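Putative aldo/keto reductase (Salmonella enterica subsp. enterica serovar Typhimurium, PDB 4R9O) probably works as an NADP-dependent oxidoreductase of the aldo/keto reductase family, built on a TIM barrel. Local coordinates at residues V235-E239 / L240-S244; F168-L171 / Q172-P176; E43-L47 / G48-V52; Q247-Y250 / A251-R255. All blocks are in the same frame, centred on the assembly; numbering follows the deposited sequence.

Interaction 1: residues V235-E239 / L240-S244; sequences VIAQE and LNASS
Leu240 lies alongside Ile236 at the C-terminal end of helix 227-240, where the chain turns off through a Schellman motif. Leu240 CD1 packs against Ile236 CG2 at 3.9 Å, the two side chains pointing the same way. With CG anti to its own carbonyl carbon (chi1 -66°), Leu240 is laid back over the preceding turn, and its CG comes to 3.4 Å from Ile236 O. Its N-H is shared weakly between Ile236 O and Ala237 O. Helix 285-296 covers Leu240 through Gln287, and the neighbouring Glu239, extended beyond CG, sends its carboxylate to the same helix, in a salt bridge with Arg290 and a hydrogen bond with Gln287. Asn241 follows with positive phi (55°), the step that ends the helical course; its N bonds to Gln238 O at 3.1 Å, approaching from well above the carbonyl plane. Ala242 N then reaches back five residues to Ala237 O at 2.9 Å in a nearly straight bond, and these two bonds back into the last turn complete the motif. Beyond it Ser243 touches Glu277, and Ser244 leads into helix 245-254, whose Val248 packs on Ile236, Ala237 and Ala242. Bridged by the Schellman turn, the methyls of Ala237 and Ala242 meet CB to CB at 4.1 Å.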
loop_
_atom_site.group_PDB
_atom_site.type_symbol
_atom_site.label_atom_id
_atom_site.label_comp_id
_atom_site.label_asym_id
_atom_site.label_seq_id
_atom_site.Cartn_x
_atom_site.Cartn_y
_atom_site.Cartn_z
ATOM N N VAL C 235 5.832 -25.274 20.575
ATOM C CA VAL C 235 6.093 -24.887 21.959
ATOM C C VAL C 235 4.783 -24.762 22.735
ATOM O O VAL C 235 4.653 -25.228 23.869
ATOM C CB VAL C 235 6.860 -23.549 22.038
ATOM C CG1 VAL C 235 7.094 -23.155 23.491
ATOM C CG2 VAL C 235 8.180 -23.648 21.284
ATOM N N ILE C 236 3.806 -24.118 22.111
ATOM C CA ILE C 236 2.502 -23.957 22.729
ATOM C C ILE C 236 1.751 -25.288 22.784
ATOM O O ILE C 236 1.010 -25.553 23.738
ATOM C CB ILE C 236 1.690 -22.880 21.992
ATOM C CG1 ILE C 236 2.299 -21.515 22.320
ATOM C CG2 ILE C 236 0.226 -22.932 22.374
ATOM C CD1 ILE C 236 1.717 -20.378 21.579
ATOM N N ALA C 237 1.975 -26.138 21.789
ATOM C CA ALA C 237 1.429 -27.493 21.819
ATOM C C ALA C 237 1.912 -28.224 23.067
ATOM O O ALA C 237 1.105 -28.768 23.825
ATOM C CB ALA C 237 1.812 -28.261 20.572
ATOM N N GLN C 238 3.226 -28.220 23.285
ATOM C CA GLN C 238 3.807 -28.865 24.468
ATOM C C GLN C 238 3.206 -28.321 25.758
ATOM O O GLN C 238 2.875 -29.084 26.663
ATOM C CB GLN C 238 5.326 -28.693 24.494
ATOM C CG GLN C 238 6.052 -29.447 23.391
ATOM C CD GLN C 238 7.557 -29.215 23.412
ATOM O OE1 GLN C 238 8.036 -28.191 23.908
ATOM N NE2 GLN C 238 8.312 -30.173 22.876
ATOM N N GLU C 239 3.052 -27.002 25.830
ATOM C CA GLU C 239 2.430 -26.364 26.989
ATOM C C GLU C 239 1.020 -26.891 27.238
ATOM O O GLU C 239 0.578 -26.974 28.376
ATOM C CB GLU C 239 2.375 -24.846 26.804
ATOM C CG GLU C 239 3.726 -24.158 26.802
ATOM C CD GLU C 239 3.612 -22.667 26.543
ATOM O OE1 GLU C 239 4.659 -21.988 26.529
ATOM O OE2 GLU C 239 2.477 -22.176 26.351
ATOM N N LEU C 240 0.315 -27.235 26.163
ATOM C CA LEU C 240 -1.070 -27.683 26.264
ATOM C C LEU C 240 -1.185 -29.204 26.287
ATOM O O LEU C 240 -2.284 -29.744 26.410
ATOM C CB LEU C 240 -1.895 -27.118 25.098
ATOM C CG LEU C 240 -2.101 -25.601 25.054
ATOM C CD1 LEU C 240 -2.623 -25.171 23.705
ATOM C CD2 LEU C 240 -3.049 -25.142 26.150
ATOM N N ASN C 241 -0.045 -29.882 26.173
ATOM C CA ASN C 241 -0.007 -31.335 25.992
ATOM C C ASN C 241 -0.833 -31.757 24.794
ATOM O O ASN C 241 -1.499 -32.790 24.824
ATOM C CB ASN C 241 -0.497 -32.057 27.245
ATOM C CG ASN C 241 0.272 -31.656 28.471
ATOM O OD1 ASN C 241 1.505 -31.683 28.481
ATOM N ND2 ASN C 241 -0.446 -31.253 29.513
ATOM N N ALA C 242 -0.794 -30.939 23.746
ATOM C CA ALA C 242 -1.484 -31.244 22.502
ATOM C C ALA C 242 -0.667 -32.215 21.653
ATOM O O ALA C 242 0.550 -32.080 21.523
ATOM C CB ALA C 242 -1.773 -29.961 21.723
ATOM N N SER C 243 -1.355 -33.193 21.075
ATOM C CA SER C 243 -0.729 -34.214 20.246
ATOM C C SER C 243 0.008 -33.660 19.024
ATOM O O SER C 243 0.970 -34.266 18.538
ATOM C CB SER C 243 -1.789 -35.213 19.786
ATOM O OG SER C 243 -1.360 -35.908 18.628
ATOM N N SER C 244 -0.437 -32.509 18.530
ATOM C CA SER C 244 0.079 -31.977 17.276
ATOM C C SER C 244 -0.203 -30.487 17.167
ATOM O O SER C 244 -0.987 -29.942 17.944
ATOM C CB SER C 244 -0.546 -32.713 16.096
ATOM O OG SER C 244 -1.939 -32.460 16.038
#

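Interaction 2: residues F168-L171 / Q172-P176; sequences FTLL and QSRLP
Leu171 and Leu175 cross at a slant at the end of helix 165-173, CG of Leu171 meeting CD1 of Leu175 at 4.1 Å. Leu175 already belongs to the turn that leaves the helix; its CG lies 3.6 Å from Leu171 O, the branch lying back over that carbonyl. Ser173 instead bonds to the helix with its hydroxyl: with OG set between backbone N and carbonyl carbon (chi1 64°), it donates to Leu170 O at a short 2.5 Å, a hydrogen bond from side chain to backbone one turn back. Bent at chi2, Arg174 brings one face of its guanidinium under Leu170 CD1; the group forms a salt bridge with Asp140 and hydrogen bonds to Gln203 O and Gln204 O of a neighbouring subunit. Gln172 turns its amide toward the following loop, where OE1 accepts from Leu179 N and NE2 donates to Phe177 O; Gln172 OE1 also passes 4.4 Å from Phe168 CE2, oblique to the ring. The helix is the crossover of a beta-alpha-beta unit between strands 155-161 and 182-185: Phe168 and Leu171 rest on Val160, Phe168 also meets helix 198-205, and Leu171 and Leu175 pack on helix 139-151.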
loop_
_atom_site.group_PDB
_atom_site.type_symbol
_atom_site.label_atom_id
_atom_site.label_comp_id
_atom_site.label_asym_id
_atom_site.label_seq_id
_atom_site.Cartn_x
_atom_site.Cartn_y
_atom_site.Cartn_z
ATOM N N PHE C 168 -22.751 -8.906 1.400
ATOM C CA PHE C 168 -23.623 -9.737 2.214
ATOM C C PHE C 168 -24.962 -9.020 2.444
ATOM O O PHE C 168 -26.032 -9.604 2.270
ATOM C CB PHE C 168 -22.934 -10.076 3.544
ATOM C CG PHE C 168 -23.698 -11.046 4.403
ATOM C CD1 PHE C 168 -23.399 -12.397 4.379
ATOM C CD2 PHE C 168 -24.711 -10.604 5.234
ATOM C CE1 PHE C 168 -24.101 -13.299 5.173
ATOM C CE2 PHE C 168 -25.423 -11.494 6.022
ATOM C CZ PHE C 168 -25.117 -12.846 5.991
ATOM N N THR C 169 -24.902 -7.746 2.818
ATOM C CA THR C 169 -26.114 -7.004 3.106
ATOM C C THR C 169 -26.970 -6.795 1.857
ATOM O O THR C 169 -28.197 -6.858 1.908
ATOM C CB THR C 169 -25.765 -5.657 3.731
ATOM O OG1 THR C 169 -25.135 -5.912 4.990
ATOM C CG2 THR C 169 -27.013 -4.822 3.942
ATOM N N LEU C 170 -26.310 -6.546 0.738
ATOM C CA LEU C 170 -26.995 -6.427 -0.542
ATOM C C LEU C 170 -27.850 -7.666 -0.830
ATOM O O LEU C 170 -29.048 -7.555 -1.104
ATOM C CB LEU C 170 -25.978 -6.214 -1.667
ATOM C CG LEU C 170 -26.520 -6.403 -3.095
ATOM C CD1 LEU C 170 -27.706 -5.447 -3.364
ATOM C CD2 LEU C 170 -25.407 -6.202 -4.117
ATOM N N LEU C 171 -27.234 -8.845 -0.769
ATOM C CA LEU C 171 -27.964 -10.055 -1.112
ATOM C C LEU C 171 -29.045 -10.293 -0.079
ATOM O O LEU C 171 -30.176 -10.610 -0.434
ATOM C CB LEU C 171 -27.032 -11.265 -1.220
ATOM C CG LEU C 171 -27.669 -12.579 -1.682
ATOM C CD1 LEU C 171 -28.514 -12.416 -2.950
ATOM C CD2 LEU C 171 -26.592 -13.630 -1.914
ATOM N N GLN C 172 -28.709 -10.105 1.198
ATOM C CA GLN C 172 -29.663 -10.370 2.272
ATOM C C GLN C 172 -30.935 -9.542 2.129
ATOM O O GLN C 172 -32.034 -10.030 2.423
ATOM C CB GLN C 172 -29.033 -10.098 3.645
ATOM C CG GLN C 172 -29.969 -10.388 4.819
ATOM C CD GLN C 172 -30.354 -11.873 4.916
ATOM O OE1 GLN C 172 -29.635 -12.671 5.510
ATOM N NE2 GLN C 172 -31.501 -12.233 4.351
ATOM N N SER C 173 -30.786 -8.294 1.672
ATOM C CA SER C 173 -31.931 -7.387 1.536
ATOM C C SER C 173 -33.028 -7.966 0.649
ATOM O O SER C 173 -34.199 -7.645 0.826
ATOM C CB SER C 173 -31.491 -6.019 0.987
ATOM O OG SER C 173 -30.970 -6.104 -0.330
ATOM N N ARG C 174 -32.656 -8.847 -0.274
ATOM C CA ARG C 174 -33.609 -9.384 -1.234
ATOM C C ARG C 174 -34.282 -10.672 -0.756
ATOM O O ARG C 174 -35.243 -11.128 -1.368
ATOM C CB ARG C 174 -32.922 -9.645 -2.571
ATOM C CG ARG C 174 -32.121 -8.452 -3.132
ATOM C CD ARG C 174 -32.990 -7.228 -3.245
ATOM N NE ARG C 174 -32.469 -6.241 -4.191
ATOM C CZ ARG C 174 -32.160 -4.988 -3.871
ATOM N NH1 ARG C 174 -32.308 -4.565 -2.623
ATOM N NH2 ARG C 174 -31.715 -4.157 -4.802
ATOM N N LEU C 175 -33.782 -11.251 0.331
ATOM C CA LEU C 175 -34.224 -12.587 0.745
ATOM C C LEU C 175 -35.188 -12.581 1.924
ATOM O O LEU C 175 -35.002 -11.848 2.893
ATOM C CB LEU C 175 -33.009 -13.451 1.075
ATOM C CG LEU C 175 -32.095 -13.699 -0.127
ATOM C CD1 LEU C 175 -30.790 -14.380 0.272
ATOM C CD2 LEU C 175 -32.815 -14.515 -1.193
ATOM N N PRO C 176 -36.234 -13.414 1.843
ATOM C CA PRO C 176 -37.203 -13.549 2.934
ATOM C C PRO C 176 -36.692 -14.463 4.054
ATOM O O PRO C 176 -37.315 -14.548 5.113
ATOM C CB PRO C 176 -38.424 -14.154 2.237
ATOM C CG PRO C 176 -37.842 -14.942 1.110
ATOM C CD PRO C 176 -36.641 -14.164 0.641
#

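Interaction 3: residues E43-L47 / G48-V52; sequences EHLDL and GVTTV
His44 and Val49 form the tight side of the turn from helix 34-46 into strand 51-53. The imidazole edge meets the Val49 carbonyl: His44 ND1 donates to Val49 O at 2.7 Å, with the oxygen close to the ring plane, although the bond is bent (135° at the hydrogen). In return Val49 N donates to His44 O at 2.9 Å, so side chain and backbone of one histidine grip both polar backbone atoms of one valine. The ring can reach inward because CG sits between the backbone N and the carbonyl carbon (chi1 72°). Val49 CB approaches His44 ND1 to 3.6 Å, and the Val52 methyl CG1 lies 3.9 Å from His44 CE1, its side chain crossing the histidine at about a right angle. At the far end of the ring NE2 is hydrogen-bonded to Tyr24 OH, which fixes the ring's rotation from both nitrogens. Gly48, whose phi of 101° would jam a CB against the Leu47 carbonyl, ends the helix in a Schellman motif; its two bonds are Val49 N to His44 O and Gly48 N to Leu45 O. The other side is looser. Leu45 reaches Thr50 through a single methyl contact, CD1 to CG2 at 4.0 Å, while Asp46 lies out in solvent. Strand 51-53 runs parallel to strands 16-23 and 82-90 in the barrel; His44 and Val49 pack on Met22 of the former, and helix 269-276 covers His44, Leu47 and Val49.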
loop_
_atom_site.group_PDB
_atom_site.type_symbol
_atom_site.label_atom_id
_atom_site.label_comp_id
_atom_site.label_asym_id
_atom_site.label_seq_id
_atom_site.Cartn_x
_atom_site.Cartn_y
_atom_site.Cartn_z
ATOM N N GLU C 43 -16.539 -43.297 8.598
ATOM C CA GLU C 43 -15.593 -43.095 9.691
ATOM C C GLU C 43 -15.677 -41.687 10.286
ATOM O O GLU C 43 -15.553 -41.524 11.502
ATOM C CB GLU C 43 -14.162 -43.396 9.231
ATOM C CG GLU C 43 -13.774 -44.870 9.437
ATOM C CD GLU C 43 -12.487 -45.271 8.733
ATOM O OE1 GLU C 43 -12.039 -44.531 7.836
ATOM O OE2 GLU C 43 -11.927 -46.336 9.074
ATOM N N HIS C 44 -15.889 -40.659 9.463
ATOM C CA HIS C 44 -15.962 -39.332 10.062
ATOM C C HIS C 44 -17.371 -39.111 10.619
ATOM O O HIS C 44 -17.553 -38.368 11.587
ATOM C CB HIS C 44 -15.500 -38.220 9.082
ATOM C CG HIS C 44 -16.428 -37.908 7.940
ATOM N ND1 HIS C 44 -17.710 -37.432 8.115
ATOM C CD2 HIS C 44 -16.208 -37.904 6.602
ATOM C CE1 HIS C 44 -18.255 -37.194 6.933
ATOM N NE2 HIS C 44 -17.361 -37.466 5.998
ATOM N N LEU C 45 -18.344 -39.806 10.047
ATOM C CA LEU C 45 -19.708 -39.839 10.567
ATOM C C LEU C 45 -19.724 -40.353 12.007
ATOM O O LEU C 45 -20.371 -39.773 12.879
ATOM C CB LEU C 45 -20.576 -40.725 9.672
ATOM C CG LEU C 45 -21.982 -40.311 9.228
ATOM C CD1 LEU C 45 -22.106 -38.819 9.059
ATOM C CD2 LEU C 45 -22.330 -41.011 7.919
ATOM N N ASP C 46 -18.994 -41.446 12.235
ATOM C CA ASP C 46 -18.838 -42.052 13.554
ATOM C C ASP C 46 -18.233 -41.104 14.573
ATOM O O ASP C 46 -18.540 -41.179 15.760
ATOM C CB ASP C 46 -17.963 -43.301 13.462
ATOM C CG ASP C 46 -18.743 -44.530 13.061
ATOM O OD1 ASP C 46 -19.921 -44.638 13.466
ATOM O OD2 ASP C 46 -18.175 -45.390 12.349
ATOM N N LEU C 47 -17.354 -40.222 14.110
ATOM C CA LEU C 47 -16.723 -39.247 14.989
ATOM C C LEU C 47 -17.619 -38.029 15.219
ATOM O O LEU C 47 -17.294 -37.166 16.033
ATOM C CB LEU C 47 -15.374 -38.805 14.416
ATOM C CG LEU C 47 -14.382 -39.929 14.110
ATOM C CD1 LEU C 47 -13.051 -39.371 13.618
ATOM C CD2 LEU C 47 -14.189 -40.838 15.319
ATOM N N GLY C 48 -18.740 -37.961 14.503
ATOM C CA GLY C 48 -19.684 -36.867 14.677
ATOM C C GLY C 48 -19.611 -35.785 13.612
ATOM O O GLY C 48 -20.291 -34.763 13.706
ATOM N N VAL C 49 -18.785 -36.001 12.594
ATOM C CA VAL C 49 -18.687 -35.051 11.489
ATOM C C VAL C 49 -19.764 -35.350 10.445
ATOM O O VAL C 49 -19.608 -36.256 9.625
ATOM C CB VAL C 49 -17.298 -35.090 10.827
ATOM C CG1 VAL C 49 -17.217 -34.057 9.696
ATOM C CG2 VAL C 49 -16.209 -34.859 11.867
ATOM N N THR C 50 -20.858 -34.595 10.485
ATOM C CA THR C 50 -21.990 -34.853 9.603
ATOM C C THR C 50 -22.108 -33.871 8.432
ATOM O O THR C 50 -22.721 -34.185 7.410
ATOM C CB THR C 50 -23.310 -34.832 10.397
ATOM O OG1 THR C 50 -23.497 -33.538 10.981
ATOM C CG2 THR C 50 -23.289 -35.902 11.500
ATOM N N THR C 51 -21.539 -32.679 8.580
ATOM C CA THR C 51 -21.643 -31.671 7.534
ATOM C C THR C 51 -20.484 -31.769 6.546
ATOM O O THR C 51 -19.321 -31.853 6.947
ATOM C CB THR C 51 -21.669 -30.242 8.115
ATOM O OG1 THR C 51 -22.596 -30.172 9.206
ATOM C CG2 THR C 51 -22.087 -29.259 7.030
ATOM N N VAL C 52 -20.801 -31.766 5.254
ATOM C CA VAL C 52 -19.778 -31.929 4.224
ATOM C C VAL C 52 -19.861 -30.794 3.201
ATOM O O VAL C 52 -20.944 -30.305 2.855
ATOM C CB VAL C 52 -19.890 -33.294 3.502
ATOM C CG1 VAL C 52 -19.714 -34.461 4.503
ATOM C CG2 VAL C 52 -21.213 -33.417 2.782
#

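Interaction 4: residues Q247-Y250 / A251-R255; sequences QVVY and AWILR
Ile253 lies over the carbonyl of Val249, one turn back in helix 245-254, with CG1 3.6 Å from Val249 O. Ile253 CD1 continues to Val249 CG1 at 4.4 Å, a loose apolar contact, and the two residues also share a backbone bond, Ile253 N to Val249 O. Leu254 repeats the arrangement a residue later: a chi1 of -68° sets its CG beside the backbone N and 3.3 Å from Tyr250 O, the acceptor of the Leu254 N-H at 2.9 Å. This is a regular alpha-helix held by successive i to i+4 bonds, from Ala251 N to Gln247 O through Leu254 N to Tyr250 O, within the TIM barrel. Its faces serve different neighbours. Val248 and Val249 pack on Leu233 of helix 227-240, Tyr250 and Leu254 on Pro262 of strand 261-264, and Ile253 touches Cys214, a residue likely to bind NADP(+) as in a close relative. Trp252 leads out of the contact: CG anti to the backbone N (chi1 -174°) carries the indole away from residues 247-250, to stack on Trp288, whose NE1 also donates to Trp252 O. Where the indole leaves the helix, Trp252 CB sits 3.2 Å from Val249 O, while Ala251 CB lies 3.3 Å from Gln247 O.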
loop_
_atom_site.group_PDB
_atom_site.type_symbol
_atom_site.label_atom_id
_atom_site.label_comp_id
_atom_site.label_asym_id
_atom_site.label_seq_id
_atom_site.Cartn_x
_atom_site.Cartn_y
_atom_site.Cartn_z
ATOM N N GLN C 247 -3.912 -29.282 16.054
ATOM C CA GLN C 247 -4.839 -29.079 17.161
ATOM C C GLN C 247 -4.785 -27.668 17.699
ATOM O O GLN C 247 -5.811 -27.084 18.033
ATOM C CB GLN C 247 -4.540 -30.052 18.290
ATOM C CG GLN C 247 -5.070 -31.401 18.021
ATOM C CD GLN C 247 -4.508 -32.435 18.953
ATOM O OE1 GLN C 247 -4.305 -33.583 18.565
ATOM N NE2 GLN C 247 -4.249 -32.034 20.196
ATOM N N VAL C 248 -3.573 -27.140 17.811
ATOM C CA VAL C 248 -3.379 -25.796 18.339
ATOM C C VAL C 248 -3.992 -24.769 17.384
ATOM O O VAL C 248 -4.736 -23.896 17.809
ATOM C CB VAL C 248 -1.884 -25.496 18.574
ATOM C CG1 VAL C 248 -1.692 -24.075 19.119
ATOM C CG2 VAL C 248 -1.288 -26.528 19.534
ATOM N N VAL C 249 -3.703 -24.896 16.093
ATOM C CA VAL C 249 -4.261 -23.982 15.093
ATOM C C VAL C 249 -5.794 -24.032 15.073
ATOM O O VAL C 249 -6.446 -22.995 15.058
ATOM C CB VAL C 249 -3.731 -24.295 13.683
ATOM C CG1 VAL C 249 -4.446 -23.441 12.634
ATOM C CG2 VAL C 249 -2.221 -24.090 13.628
ATOM N N TYR C 250 -6.375 -25.230 15.071
ATOM C CA TYR C 250 -7.839 -25.344 15.098
ATOM C C TYR C 250 -8.424 -24.699 16.365
ATOM O O TYR C 250 -9.461 -24.029 16.315
ATOM C CB TYR C 250 -8.274 -26.815 14.995
ATOM C CG TYR C 250 -8.117 -27.409 13.602
ATOM C CD1 TYR C 250 -8.567 -26.726 12.476
ATOM C CD2 TYR C 250 -7.513 -28.646 13.417
ATOM C CE1 TYR C 250 -8.419 -27.270 11.196
ATOM C CE2 TYR C 250 -7.354 -29.194 12.153
ATOM C CZ TYR C 250 -7.809 -28.506 11.046
ATOM O OH TYR C 250 -7.647 -29.066 9.797
ATOM N N ALA C 251 -7.756 -24.908 17.498
ATOM C CA ALA C 251 -8.197 -24.352 18.773
ATOM C C ALA C 251 -8.163 -22.829 18.707
ATOM O O ALA C 251 -9.042 -22.150 19.234
ATOM C CB ALA C 251 -7.322 -24.872 19.920
ATOM N N TRP C 252 -7.152 -22.307 18.018
ATOM C CA TRP C 252 -6.964 -20.871 17.835
ATOM C C TRP C 252 -8.126 -20.247 17.064
ATOM O O TRP C 252 -8.594 -19.150 17.389
ATOM C CB TRP C 252 -5.643 -20.621 17.100
ATOM C CG TRP C 252 -5.247 -19.178 16.954
ATOM C CD1 TRP C 252 -4.455 -18.460 17.803
ATOM C CD2 TRP C 252 -5.603 -18.287 15.887
ATOM N NE1 TRP C 252 -4.307 -17.174 17.340
ATOM C CE2 TRP C 252 -5.003 -17.041 16.164
ATOM C CE3 TRP C 252 -6.393 -18.415 14.734
ATOM C CZ2 TRP C 252 -5.147 -15.934 15.326
ATOM C CZ3 TRP C 252 -6.538 -17.309 13.895
ATOM C CH2 TRP C 252 -5.921 -16.085 14.202
ATOM N N ILE C 253 -8.566 -20.954 16.026
ATOM C CA ILE C 253 -9.694 -20.538 15.199
ATOM C C ILE C 253 -11.016 -20.623 15.969
ATOM O O ILE C 253 -11.844 -19.710 15.916
ATOM C CB ILE C 253 -9.777 -21.414 13.927
ATOM C CG1 ILE C 253 -8.616 -21.092 12.982
ATOM C CG2 ILE C 253 -11.115 -21.241 13.220
ATOM C CD1 ILE C 253 -8.548 -22.016 11.782
ATOM N N LEU C 254 -11.209 -21.728 16.686
ATOM C CA LEU C 254 -12.414 -21.929 17.488
ATOM C C LEU C 254 -12.596 -20.862 18.567
ATOM O O LEU C 254 -13.716 -20.600 19.001
ATOM C CB LEU C 254 -12.390 -23.304 18.170
ATOM C CG LEU C 254 -12.512 -24.564 17.311
ATOM C CD1 LEU C 254 -12.484 -25.790 18.219
ATOM C CD2 LEU C 254 -13.784 -24.538 16.474
ATOM N N ARG C 255 -11.484 -20.283 19.015
ATOM C CA ARG C 255 -11.494 -19.292 20.093
ATOM C C ARG C 255 -12.148 -17.973 19.651
ATOM O O ARG C 255 -12.599 -17.187 20.483
ATOM C CB ARG C 255 -10.058 -19.051 20.587
ATOM C CG ARG C 255 -9.905 -18.056 21.747
ATOM C CD ARG C 255 -10.742 -18.463 22.948
ATOM N NE ARG C 255 -10.668 -17.480 24.032
ATOM C CZ ARG C 255 -11.410 -16.377 24.091
ATOM N NH1 ARG C 255 -11.288 -15.551 25.124
ATOM N NH2 ARG C 255 -12.277 -16.097 23.118
#

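Overall arrangement
From the N terminus, interaction 3 comes first, turning helix 34-46 into strand 51-53 of the barrel. Interaction 2 ends helix 165-173 on the way to strand 182-185, across the chain's centre from interaction 3, the centres of the two about 31 Å apart. Interaction 1 ends helix 227-240 and enters the short loop to helix 245-254, within which interaction 4 lies. All four are local and in series; none nests in or crosses another, and none closes a long loop. Interactions 1 and 4 alone touch, Ala242 packing on Gln247 where the two consecutive helices join. Interaction 4 in turn reaches strand 261-264, which pairs with strand 16-23, itself a neighbour of interaction 3.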